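Local structure of Serine/threonine protein phosphatase Stp1 (Streptococcus agalactiae, 2PK0) at residues Thr12-Arg17 / Leu235-Val240; Arg18-Asp23 / Gly45-Asn50; Thr200-Asn205 / Thr227-Arg232. The protein removes phosphate from phosphoserine and phosphothreonine residues of proteins, as a metal-dependent bacterial phosphatase of the PP2C family that probably acts in signalling. One frame throughout, in Å; residues are numbered along the deposited sequence.

Interaction 1: Thr12-Arg17 / Leu235-Val240. With MG (magnesium ion), chain F.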
ATOM      1  N   THR A  12       0.158  12.240  -1.026  1.00 30.37           N
ATOM      2  CA  THR A  12       1.294  11.956  -0.164  1.00 32.56           C
ATOM      3  C   THR A  12       1.677  13.183   0.654  1.00 33.15           C
ATOM      4  O   THR A  12       1.492  14.313   0.205  1.00 35.13           O
ATOM      5  CB  THR A  12       2.533  11.405  -0.930  1.00 31.07           C
ATOM      6  OG1 THR A  12       3.524  11.023   0.026  1.00 31.85           O
ATOM      7  CG2 THR A  12       3.134  12.452  -1.868  1.00 26.75           C
ATOM      8  N   ASP A  13       2.186  12.943   1.861  1.00 34.21           N
ATOM      9  CA  ASP A  13       2.656  13.998   2.753  1.00 35.31           C
ATOM     10  C   ASP A  13       3.916  13.559   3.474  1.00 37.39           C
ATOM     11  O   ASP A  13       4.059  12.394   3.860  1.00 37.23           O
ATOM     12  CB  ASP A  13       1.595  14.385   3.786  1.00 34.83           C
ATOM     13  CG  ASP A  13       1.922  15.693   4.484  1.00 36.00           C
ATOM     14  OD1 ASP A  13       1.465  16.750   4.010  1.00 37.27           O
ATOM     15  OD2 ASP A  13       2.657  15.685   5.488  1.00 37.33           O
ATOM     16  N   ILE A  14       4.812  14.514   3.680  1.00 38.26           N
ATOM     17  CA  ILE A  14       6.106  14.236   4.259  1.00 39.85           C
ATOM     18  C   ILE A  14       5.975  13.865   5.732  1.00 38.81           C
ATOM     19  O   ILE A  14       6.691  12.988   6.199  1.00 39.15           O
ATOM     20  CB  ILE A  14       7.110  15.422   3.987  1.00 41.95           C
ATOM     21  CG1 ILE A  14       8.561  15.025   4.242  1.00 41.30           C
ATOM     22  CG2 ILE A  14       6.754  16.700   4.762  1.00 41.80           C
ATOM     23  CD1 ILE A  14       9.524  16.029   3.654  1.00 41.91           C
ATOM     24  N   GLY A  15       5.015  14.481   6.431  1.00 39.23           N
ATOM     25  CA  GLY A  15       4.873  14.352   7.884  1.00 38.95           C
ATOM     26  C   GLY A  15       5.521  15.507   8.640  1.00 41.95           C
ATOM     27  O   GLY A  15       6.413  16.171   8.119  1.00 42.16           O
ATOM     28  N   GLN A  16       5.073  15.737   9.874  1.00 45.70           N
ATOM     29  CA  GLN A  16       5.597  16.790  10.753  1.00 47.78           C
ATOM     30  C   GLN A  16       7.065  16.618  11.066  1.00 48.13           C
ATOM     31  O   GLN A  16       7.839  17.570  10.984  1.00 50.85           O
ATOM     32  CB  GLN A  16       4.841  16.809  12.082  1.00 51.40           C
ATOM     33  CG  GLN A  16       3.502  17.478  12.020  1.00 56.59           C
ATOM     34  CD  GLN A  16       3.634  18.969  11.943  1.00 60.63           C
ATOM     35  OE1 GLN A  16       3.051  19.620  11.073  1.00 63.76           O
ATOM     36  NE2 GLN A  16       4.420  19.527  12.851  1.00 61.79           N
ATOM     37  N   ARG A  17       7.455  15.397  11.399  1.00 47.45           N
ATOM     38  CA  ARG A  17       8.773  15.160  11.973  1.00 49.18           C
ATOM     39  C   ARG A  17       9.879  14.716  11.033  1.00 48.24           C
ATOM     40  O   ARG A  17      10.967  14.388  11.490  1.00 52.38           O
ATOM     41  CB  ARG A  17       8.652  14.171  13.132  1.00 48.74           C
ATOM     42  CG  ARG A  17       7.858  14.764  14.271  1.00 50.25           C
ATOM     43  CD  ARG A  17       8.734  15.683  15.066  1.00 50.06           C
ATOM     44  NE  ARG A  17       9.584  14.888  15.935  1.00 49.15           N
ATOM     45  CZ  ARG A  17       9.322  14.682  17.215  1.00 47.88           C
ATOM     46  NH1 ARG A  17       8.251  15.233  17.764  1.00 47.51           N
ATOM     47  NH2 ARG A  17      10.133  13.931  17.941  1.00 50.55           N
ATOM     48  N   LEU A 235       4.877  11.307  12.672  1.00 30.63           N
ATOM     49  CA  LEU A 235       6.224  10.778  12.848  1.00 28.71           C
ATOM     50  C   LEU A 235       6.816  10.073  11.646  1.00 29.36           C
ATOM     51  O   LEU A 235       7.985   9.715  11.658  1.00 34.85           O
ATOM     52  CB  LEU A 235       6.283   9.815  14.025  1.00 29.14           C
ATOM     53  CG  LEU A 235       5.815  10.312  15.388  1.00 30.41           C
ATOM     54  CD1 LEU A 235       6.078   9.254  16.408  1.00 29.20           C
ATOM     55  CD2 LEU A 235       6.504  11.587  15.783  1.00 29.61           C
ATOM     56  N   ASP A 236       6.028   9.867  10.607  1.00 29.94           N
ATOM     57  CA  ASP A 236       6.503   9.148   9.444  1.00 30.31           C
ATOM     58  C   ASP A 236       5.799   9.740   8.241  1.00 31.25           C
ATOM     59  O   ASP A 236       4.836  10.481   8.407  1.00 33.90           O
ATOM     60  CB  ASP A 236       6.199   7.653   9.600  1.00 30.21           C
ATOM     61  CG  ASP A 236       6.841   6.790   8.518  1.00 32.40           C
ATOM     62  OD1 ASP A 236       7.613   7.283   7.668  1.00 34.31           O
ATOM     63  OD2 ASP A 236       6.551   5.580   8.488  1.00 34.23           O
ATOM     64  N   ASN A 237       6.307   9.444   7.045  1.00 32.15           N
ATOM     65  CA  ASN A 237       5.650   9.805   5.800  1.00 31.66           C
ATOM     66  C   ASN A 237       4.276   9.164   5.729  1.00 30.65           C
ATOM     67  O   ASN A 237       4.124   7.997   6.061  1.00 31.05           O
ATOM     68  CB  ASN A 237       6.476   9.351   4.599  1.00 30.20           C
ATOM     69  CG  ASN A 237       7.912   9.832   4.645  1.00 29.96           C
ATOM     70  OD1 ASN A 237       8.826   9.101   4.252  1.00 29.86           O
ATOM     71  ND2 ASN A 237       8.122  11.065   5.091  1.00 28.67           N
ATOM     72  N   ILE A 238       3.276   9.943   5.330  1.00 30.16           N
ATOM     73  CA  ILE A 238       1.900   9.450   5.210  1.00 28.37           C
ATOM     74  C   ILE A 238       1.529   9.451   3.749  1.00 28.67           C
ATOM     75  O   ILE A 238       1.798  10.427   3.057  1.00 30.86           O
ATOM     76  CB  ILE A 238       0.939  10.388   5.893  1.00 25.77           C
ATOM     77  CG1 ILE A 238       1.570  10.945   7.170  1.00 24.74           C
ATOM     78  CG2 ILE A 238      -0.343   9.691   6.158  1.00 25.34           C
ATOM     79  CD1 ILE A 238       1.030  12.305   7.564  1.00 23.11           C
ATOM     80  N   THR A 239       0.922   8.369   3.267  1.00 29.78           N
ATOM     81  CA  THR A 239       0.630   8.227   1.840  1.00 30.58           C
ATOM     82  C   THR A 239      -0.611   7.385   1.679  1.00 31.79           C
ATOM     83  O   THR A 239      -0.669   6.288   2.216  1.00 33.52           O
ATOM     84  CB  THR A 239       1.813   7.583   1.103  1.00 32.24           C
ATOM     85  OG1 THR A 239       2.904   8.517   1.070  1.00 35.08           O
ATOM     86  CG2 THR A 239       1.449   7.243  -0.318  1.00 33.33           C
ATOM     87  N   VAL A 240      -1.631   7.917   0.996  1.00 30.17           N
ATOM     88  CA  VAL A 240      -2.938   7.260   0.944  1.00 26.02           C
ATOM     89  C   VAL A 240      -3.539   7.253  -0.465  1.00 27.13           C
ATOM     90  O   VAL A 240      -3.546   8.279  -1.154  1.00 28.79           O
ATOM     91  CB  VAL A 240      -3.971   7.911   1.934  1.00 23.76           C
ATOM     92  CG1 VAL A 240      -5.207   7.046   2.085  1.00 22.52           C
ATOM     93  CG2 VAL A 240      -3.375   8.138   3.308  1.00 22.71           C
TER
HETATM   94 MG    MG F 502       6.532   4.292   6.770  1.00 28.75          MG
HETATM   95  O   HOH W   1       8.524   4.943   6.134  1.00 11.26           O
HETATM   96  O   HOH W   2       5.798   5.649   5.257  1.00 29.17           O
HETATM   97  O   HOH W   3       7.812   2.882   7.786  1.00 23.76           O
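T12 and T239, then D13 and I238, pair where strands 6-13 and 238-245 run antiparallel in one sheet of the PP2C beta-sandwich, and the two segments leave that pairing close to the metal centre. D13 and I238 form a hydrogen-bonded pair: D13 N gives to I238 O at 2.8 Å, and I238 N returns a bond to D13 O at 3.0 Å. T12 and T239 are a non-hydrogen-bonded pair with CA atoms 4.3 Å apart. Their side chains lie alongside each other on the same face of the sheet. With OG1 anti to the backbone N (chi1 -174°), T12 sets it beside T239 OG1, to which it donates at 2.8 Å. Beyond the strands N237 takes over: its ND2 bonds I14 O in the carbonyl plane, on a lone pair, with the acceptor nearly in the plane of the N237 amide. The buried amide is gripped from both ends, as ND2 also bonds N20 O and OD1 accepts from Q22 N, which fixes its rotation. D13 OD2 accepts from G15 N at 2.8 Å, an Asx turn where the chain leaves the strand. G15 has a positive phi of 97°, its CA near D236 O. At the exposed end the R17 aliphatic chain lies beside L235, with R17 CG 3.8 Å from L235 CD2. D236, whose CB points away from segment 12-17, binds the magnesium ion it shares with D41 and D197: D236 OD2 meets the metal at 2.1 Å, while D236 OD1 accepts from a metal-bound water at 2.9 Å.

Interaction 2: Arg18-Asp23 / Gly45-Asn50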
ATOM      1  N   ARG A  18       9.629  14.687   9.734  1.00 46.58           N
ATOM      2  CA  ARG A  18      10.651  14.201   8.815  1.00 46.43           C
ATOM      3  C   ARG A  18      10.941  15.153   7.660  1.00 45.36           C
ATOM      4  O   ARG A  18      10.091  15.942   7.253  1.00 46.82           O
ATOM      5  CB  ARG A  18      10.326  12.790   8.317  1.00 47.48           C
ATOM      6  CG  ARG A  18      10.456  11.727   9.387  1.00 49.02           C
ATOM      7  CD  ARG A  18      11.093  10.480   8.850  1.00 51.94           C
ATOM      8  NE  ARG A  18      10.769   9.325   9.681  1.00 55.23           N
ATOM      9  CZ  ARG A  18      10.696   8.076   9.229  1.00 55.56           C
ATOM     10  NH1 ARG A  18      10.916   7.822   7.942  1.00 54.82           N
ATOM     11  NH2 ARG A  18      10.389   7.086  10.058  1.00 53.95           N
ATOM     12  N   SER A  19      12.157  15.080   7.141  1.00 45.05           N
ATOM     13  CA  SER A  19      12.614  16.039   6.147  1.00 47.16           C
ATOM     14  C   SER A  19      12.798  15.374   4.804  1.00 46.97           C
ATOM     15  O   SER A  19      13.363  15.957   3.885  1.00 48.30           O
ATOM     16  CB  SER A  19      13.948  16.629   6.575  1.00 48.94           C
ATOM     17  OG  SER A  19      14.947  15.617   6.565  1.00 52.29           O
ATOM     18  N   ASN A  20      12.327  14.141   4.695  1.00 44.89           N
ATOM     19  CA  ASN A  20      12.475  13.398   3.467  1.00 42.12           C
ATOM     20  C   ASN A  20      11.308  12.431   3.331  1.00 40.26           C
ATOM     21  O   ASN A  20      11.019  11.660   4.248  1.00 40.58           O
ATOM     22  CB  ASN A  20      13.816  12.662   3.480  1.00 43.14           C
ATOM     23  CG  ASN A  20      14.155  12.057   2.156  1.00 41.17           C
ATOM     24  OD1 ASN A  20      14.848  11.056   2.082  1.00 43.11           O
ATOM     25  ND2 ASN A  20      13.654  12.648   1.102  1.00 40.40           N
ATOM     26  N   ASN A  21      10.632  12.497   2.191  1.00 37.84           N
ATOM     27  CA  ASN A  21       9.512  11.618   1.895  1.00 36.15           C
ATOM     28  C   ASN A  21       9.982  10.441   1.051  1.00 35.99           C
ATOM     29  O   ASN A  21      10.171  10.594  -0.148  1.00 36.46           O
ATOM     30  CB  ASN A  21       8.438  12.388   1.123  1.00 35.68           C
ATOM     31  CG  ASN A  21       7.119  11.626   1.011  1.00 35.06           C
ATOM     32  OD1 ASN A  21       7.010  10.470   1.416  1.00 34.70           O
ATOM     33  ND2 ASN A  21       6.106  12.287   0.468  1.00 33.76           N
ATOM     34  N   GLN A  22      10.131   9.264   1.654  1.00 34.56           N
ATOM     35  CA  GLN A  22      10.557   8.089   0.889  1.00 35.93           C
ATOM     36  C   GLN A  22       9.369   7.198   0.476  1.00 36.00           C
ATOM     37  O   GLN A  22       9.556   6.053   0.052  1.00 34.20           O
ATOM     38  CB  GLN A  22      11.600   7.271   1.662  1.00 36.17           C
ATOM     39  CG  GLN A  22      12.774   8.076   2.215  1.00 36.48           C
ATOM     40  CD  GLN A  22      13.815   7.190   2.879  1.00 37.77           C
ATOM     41  OE1 GLN A  22      13.525   6.464   3.846  1.00 36.70           O
ATOM     42  NE2 GLN A  22      15.042   7.242   2.358  1.00 37.40           N
ATOM     43  N   ASP A  23       8.150   7.714   0.623  1.00 33.39           N
ATOM     44  CA  ASP A  23       6.987   7.023   0.088  1.00 34.04           C
ATOM     45  C   ASP A  23       6.827   7.446  -1.368  1.00 33.18           C
ATOM     46  O   ASP A  23       7.181   8.585  -1.708  1.00 34.61           O
ATOM     47  CB  ASP A  23       5.713   7.416   0.833  1.00 33.48           C
ATOM     48  CG  ASP A  23       5.572   6.757   2.210  1.00 33.19           C
ATOM     49  OD1 ASP A  23       6.366   5.866   2.577  1.00 30.82           O
ATOM     50  OD2 ASP A  23       4.627   7.152   2.931  1.00 32.29           O
ATOM     51  N   GLY A  45      18.994   4.846   4.226  1.00 56.52           N
ATOM     52  CA  GLY A  45      19.583   6.181   4.418  1.00 59.35           C
ATOM     53  C   GLY A  45      19.935   6.920   3.136  1.00 61.38           C
ATOM     54  O   GLY A  45      20.082   6.294   2.092  1.00 62.15           O
ATOM     55  N   HIS A  46      20.080   8.244   3.242  1.00 64.17           N
ATOM     56  CA  HIS A  46      20.285   9.188   2.111  1.00 68.53           C
ATOM     57  C   HIS A  46      19.937   8.733   0.679  1.00 68.04           C
ATOM     58  O   HIS A  46      20.816   8.333  -0.104  1.00 67.97           O
ATOM     59  CB  HIS A  46      21.668   9.891   2.159  1.00 72.64           C
ATOM     60  CG  HIS A  46      22.746   9.101   2.840  1.00 76.44           C
ATOM     61  ND1 HIS A  46      23.351   8.003   2.261  1.00 77.66           N
ATOM     62  CD2 HIS A  46      23.344   9.268   4.045  1.00 76.33           C
ATOM     63  CE1 HIS A  46      24.261   7.517   3.087  1.00 78.11           C
ATOM     64  NE2 HIS A  46      24.278   8.267   4.176  1.00 77.77           N
ATOM     65  N   ARG A  47      18.634   8.788   0.394  1.00 65.29           N
ATOM     66  CA  ARG A  47      18.019   8.592  -0.936  1.00 62.04           C
ATOM     67  C   ARG A  47      17.829   7.163  -1.456  1.00 59.40           C
ATOM     68  O   ARG A  47      17.307   6.978  -2.552  1.00 59.54           O
ATOM     69  CB  ARG A  47      18.571   9.553  -2.015  1.00 62.07           C
ATOM     70  CG  ARG A  47      18.516  11.018  -1.585  1.00 63.03           C
ATOM     71  CD  ARG A  47      18.304  11.971  -2.726  1.00 64.77           C
ATOM     72  NE  ARG A  47      16.964  11.861  -3.303  1.00 67.49           N
ATOM     73  CZ  ARG A  47      15.873  12.468  -2.829  1.00 66.87           C
ATOM     74  NH1 ARG A  47      15.936  13.239  -1.748  1.00 64.45           N
ATOM     75  NH2 ARG A  47      14.707  12.295  -3.445  1.00 66.14           N
ATOM     76  N   ALA A  48      18.219   6.158  -0.674  1.00 55.60           N
ATOM     77  CA  ALA A  48      18.009   4.759  -1.077  1.00 51.58           C
ATOM     78  C   ALA A  48      16.542   4.363  -0.943  1.00 50.14           C
ATOM     79  O   ALA A  48      16.054   3.510  -1.681  1.00 49.21           O
ATOM     80  CB  ALA A  48      18.878   3.813  -0.266  1.00 49.29           C
ATOM     81  N   GLY A  49      15.853   4.988   0.008  1.00 48.23           N
ATOM     82  CA  GLY A  49      14.432   4.764   0.218  1.00 45.67           C
ATOM     83  C   GLY A  49      13.619   5.456  -0.844  1.00 44.88           C
ATOM     84  O   GLY A  49      12.593   4.924  -1.273  1.00 45.07           O
ATOM     85  N   ASN A  50      14.096   6.626  -1.283  1.00 42.99           N
ATOM     86  CA  ASN A  50      13.449   7.388  -2.355  1.00 42.94           C
ATOM     87  C   ASN A  50      13.534   6.679  -3.692  1.00 40.80           C
ATOM     88  O   ASN A  50      12.531   6.568  -4.387  1.00 38.31           O
ATOM     89  CB  ASN A  50      14.054   8.786  -2.494  1.00 45.81           C
ATOM     90  CG  ASN A  50      14.070   9.541  -1.190  1.00 49.17           C
ATOM     91  OD1 ASN A  50      14.822   9.203  -0.281  1.00 51.24           O
ATOM     92  ND2 ASN A  50      13.236  10.570  -1.087  1.00 47.94           N
TER
HETATM   93  O   HOH W   4      10.061   8.322  -2.866  1.00 39.75           O
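Beside the magnesium sites of the phosphatase, the loop that leads into strand 23-29 leans on the first turn of helix 48-64, with Q22 and N50 as the main points of touch; the Q22 side chain lies about 4 Å from a bound magnesium ion at the nearest atoms. The Q22 amide lies over the helix start: its CD and NE2 pass close over G49 CA, which carries no side chain, NE2 at 3.3 Å, and Q22 CB packs on the G49 carbonyl group. Q22 is extended beyond CG (chi2 -176°), which carries NE2 as far as N50 OD1 for a long hydrogen bond of 3.3 Å. The bond is fairly straight at the hydrogen, 159°, and the acceptor lies in the plane of the Q22 amide, yet NE2 stands above the carbonyl plane of N50, not on a lone pair. The two side chains cross at about a right angle, their amide planes 67° apart. N20 meets the N50 amide from the opposite direction, the two planes tilted by a modest angle. R47, at the N-cap position, lays its guanidinium beside N50, whose CG is 3.6 Å above one face, toward the rim. N21 OD1 accepts from D23 N at 3.1 Å, closing an Asx turn, while N21 ND2 bonds T12 OG1. A water donates to D23 O and, weakly, to N50 O. Q22 NE2 also bonds G44 O, which ties this loop to the turn that follows D41 and G42, the metal-site residues at the end of strand 35-43 in the PP2C fold.

Interaction 3: Thr200-Asn205 / Thr227-Arg232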
ATOM      1  N   THR A 200      -1.862   4.721   9.466  1.00 30.94           N
ATOM      2  CA  THR A 200      -2.405   3.828  10.478  1.00 31.29           C
ATOM      3  C   THR A 200      -1.610   3.716  11.794  1.00 31.92           C
ATOM      4  O   THR A 200      -2.125   3.181  12.778  1.00 33.07           O
ATOM      5  CB  THR A 200      -2.624   2.448   9.880  1.00 30.52           C
ATOM      6  OG1 THR A 200      -1.525   2.154   9.015  1.00 28.05           O
ATOM      7  CG2 THR A 200      -3.926   2.432   9.058  1.00 29.97           C
ATOM      8  N   ASN A 201      -0.375   4.208  11.828  1.00 30.99           N
ATOM      9  CA  ASN A 201       0.317   4.325  13.110  1.00 31.58           C
ATOM     10  C   ASN A 201      -0.196   5.518  13.904  1.00 32.87           C
ATOM     11  O   ASN A 201      -0.136   5.521  15.119  1.00 34.33           O
ATOM     12  CB  ASN A 201       1.831   4.436  12.933  1.00 33.35           C
ATOM     13  CG  ASN A 201       2.467   3.144  12.413  1.00 35.91           C
ATOM     14  OD1 ASN A 201       1.866   2.054  12.445  1.00 35.29           O
ATOM     15  ND2 ASN A 201       3.688   3.269  11.918  1.00 33.25           N
ATOM     16  N   MET A 202      -0.702   6.529  13.205  1.00 35.42           N
ATOM     17  CA  MET A 202      -1.219   7.734  13.832  1.00 34.23           C
ATOM     18  C   MET A 202      -2.739   7.703  14.060  1.00 33.66           C
ATOM     19  O   MET A 202      -3.229   8.276  15.023  1.00 34.44           O
ATOM     20  CB  MET A 202      -0.830   8.958  13.009  1.00 35.73           C
ATOM     21  CG  MET A 202       0.674   9.196  12.857  1.00 34.88           C
ATOM     22  SD  MET A 202       1.622   9.471  14.383  1.00 34.36           S
ATOM     23  CE  MET A 202       2.558   7.940  14.491  1.00 35.37           C
ATOM     24  N   LEU A 203      -3.483   7.021  13.193  1.00 32.81           N
ATOM     25  CA  LEU A 203      -4.962   6.978  13.274  1.00 32.40           C
ATOM     26  C   LEU A 203      -5.471   5.580  13.560  1.00 31.59           C
ATOM     27  O   LEU A 203      -4.947   4.616  13.027  1.00 34.24           O
ATOM     28  CB  LEU A 203      -5.575   7.349  11.935  1.00 31.10           C
ATOM     29  CG  LEU A 203      -5.898   8.786  11.591  1.00 33.45           C
ATOM     30  CD1 LEU A 203      -4.769   9.713  11.940  1.00 33.96           C
ATOM     31  CD2 LEU A 203      -6.237   8.900  10.121  1.00 34.17           C
ATOM     32  N   SER A 204      -6.513   5.462  14.366  1.00 29.88           N
ATOM     33  CA  SER A 204      -7.171   4.174  14.512  1.00 31.93           C
ATOM     34  C   SER A 204      -8.075   3.904  13.297  1.00 32.37           C
ATOM     35  O   SER A 204      -8.404   4.820  12.547  1.00 33.22           O
ATOM     36  CB  SER A 204      -7.989   4.130  15.802  1.00 32.65           C
ATOM     37  OG  SER A 204      -9.254   4.738  15.609  1.00 34.43           O
ATOM     38  N   ASN A 205      -8.463   2.647  13.097  1.00 32.30           N
ATOM     39  CA  ASN A 205      -9.351   2.283  11.991  1.00 32.12           C
ATOM     40  C   ASN A 205     -10.666   3.060  11.996  1.00 32.13           C
ATOM     41  O   ASN A 205     -11.113   3.596  10.972  1.00 32.22           O
ATOM     42  CB  ASN A 205      -9.638   0.791  12.043  1.00 32.45           C
ATOM     43  CG  ASN A 205      -8.380  -0.045  11.927  1.00 35.49           C
ATOM     44  OD1 ASN A 205      -7.320   0.456  11.532  1.00 38.04           O
ATOM     45  ND2 ASN A 205      -8.486  -1.328  12.262  1.00 31.72           N
ATOM     46  N   THR A 227      -3.897  15.506   7.551  1.00 36.03           N
ATOM     47  CA  THR A 227      -3.923  16.595   8.532  1.00 33.19           C
ATOM     48  C   THR A 227      -4.058  16.004   9.922  1.00 32.84           C
ATOM     49  O   THR A 227      -3.261  16.313  10.807  1.00 33.02           O
ATOM     50  CB  THR A 227      -5.098  17.563   8.265  1.00 34.82           C
ATOM     51  OG1 THR A 227      -4.929  18.168   6.979  1.00 37.10           O
ATOM     52  CG2 THR A 227      -5.179  18.667   9.323  1.00 32.46           C
ATOM     53  N   LEU A 228      -5.032  15.108  10.089  1.00 31.62           N
ATOM     54  CA  LEU A 228      -5.207  14.377  11.345  1.00 32.79           C
ATOM     55  C   LEU A 228      -3.993  13.529  11.731  1.00 32.42           C
ATOM     56  O   LEU A 228      -3.616  13.496  12.895  1.00 33.12           O
ATOM     57  CB  LEU A 228      -6.461  13.494  11.294  1.00 32.58           C
ATOM     58  CG  LEU A 228      -6.842  12.843  12.625  1.00 32.88           C
ATOM     59  CD1 LEU A 228      -6.978  13.894  13.726  1.00 30.80           C
ATOM     60  CD2 LEU A 228      -8.103  12.006  12.502  1.00 33.18           C
ATOM     61  N   ALA A 229      -3.373  12.874  10.752  1.00 30.92           N
ATOM     62  CA  ALA A 229      -2.194  12.076  11.022  1.00 29.92           C
ATOM     63  C   ALA A 229      -1.036  12.949  11.484  1.00 31.10           C
ATOM     64  O   ALA A 229      -0.244  12.550  12.337  1.00 31.23           O
ATOM     65  CB  ALA A 229      -1.822  11.253   9.814  1.00 28.19           C
ATOM     66  N   ASN A 230      -0.962  14.154  10.937  1.00 32.92           N
ATOM     67  CA  ASN A 230       0.026  15.128  11.384  1.00 33.34           C
ATOM     68  C   ASN A 230      -0.276  15.637  12.794  1.00 34.84           C
ATOM     69  O   ASN A 230       0.651  15.754  13.612  1.00 34.50           O
ATOM     70  CB  ASN A 230       0.136  16.287  10.380  1.00 31.67           C
ATOM     71  CG  ASN A 230       0.932  15.908   9.143  1.00 31.04           C
ATOM     72  OD1 ASN A 230       1.921  15.191   9.247  1.00 31.95           O
ATOM     73  ND2 ASN A 230       0.510  16.384   7.973  1.00 28.32           N
ATOM     74  N   HIS A 231      -1.559  15.908  13.078  1.00 34.55           N
ATOM     75  CA  HIS A 231      -1.980  16.373  14.394  1.00 37.25           C
ATOM     76  C   HIS A 231      -1.680  15.338  15.449  1.00 38.27           C
ATOM     77  O   HIS A 231      -1.257  15.679  16.535  1.00 43.66           O
ATOM     78  CB  HIS A 231      -3.471  16.714  14.448  1.00 43.34           C
ATOM     79  CG  HIS A 231      -3.799  18.093  13.956  1.00 46.80           C
ATOM     80  ND1 HIS A 231      -3.165  19.223  14.426  1.00 49.55           N
ATOM     81  CD2 HIS A 231      -4.707  18.523  13.048  1.00 47.77           C
ATOM     82  CE1 HIS A 231      -3.656  20.290  13.818  1.00 49.15           C
ATOM     83  NE2 HIS A 231      -4.591  19.891  12.974  1.00 49.77           N
ATOM     84  N   ARG A 232      -1.867  14.068  15.124  1.00 38.59           N
ATOM     85  CA  ARG A 232      -1.492  12.985  16.030  1.00 36.71           C
ATOM     86  C   ARG A 232       0.008  12.802  16.199  1.00 35.62           C
ATOM     87  O   ARG A 232       0.436  12.076  17.088  1.00 37.88           O
ATOM     88  CB  ARG A 232      -2.088  11.661  15.562  1.00 38.27           C
ATOM     89  CG  ARG A 232      -3.600  11.636  15.539  1.00 40.57           C
ATOM     90  CD  ARG A 232      -4.210  11.775  16.912  1.00 43.38           C
ATOM     91  NE  ARG A 232      -5.671  11.763  16.829  1.00 47.51           N
ATOM     92  CZ  ARG A 232      -6.409  10.654  16.804  1.00 48.21           C
ATOM     93  NH1 ARG A 232      -7.734  10.738  16.728  1.00 47.76           N
ATOM     94  NH2 ARG A 232      -5.821   9.459  16.857  1.00 47.80           N
TER
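M202 and L203 push against one side of the last turns of helix 218-231, on the helical outer layer of the PP2C alpha-beta sandwich. The loop of segment 200-205, which joins helix 197-200 to helix 205-212, thus packs beside the helix that precedes strand 238-245. L203 is the deeper bump. Its CD1 fits into the hollow between L228 and A229, 3.6 Å from A229 CA and 3.8 Å from L228 CG, with R232 CG at the far rim of the same hollow. The L228 side chain runs at a slant to that of L203, its CD2 near L203 CG. The small A229 is the floor of the groove: its CB has L203 CD1 on one flank and M202 CB, at 4.1 Å, on another. M202 is the second bump. Bent at both chi2 and chi3, it sets CG over A229 O at 3.5 Å and then carries SD past the R232 carbonyl group. R232, one turn on from L228, closes the groove. Its CB abuts M202 CB, and the chain turns at chi2 (-65°) to pass obliquely beside M202 O, R232 CG 3.4 Å from it. The guanidinium, on the exposed side of the contact, reaches on to helix 205-212, where NH2 forms a salt bridge with D207. D207 OD2 also accepts from S204 N, so the same carboxylate oxygen receives both R232 NH2 and the backbone of the loop.

Interactions 1 and 2 meet beside the magnesium sites, their centres 11 Å apart: T239 OG1 and D23 OD2, and T12 OG1 and N21 ND2, are probable hydrogen bonds between them. Both are largely polar, but interaction 1 rests on strand pairing within a sheet, whereas interaction 2 sets a loop against a helix start through amides. Interaction 3 is mainly apolar, a loop against a helix on the outside of the same sheet, with an exposed arginine at its edge. It touches interaction 1 through N230, which packs on G15 and I238, but stays about 8 Å from interaction 2 at the nearest atoms. All three are partly buried, and interaction 1 spans the other two along the chain.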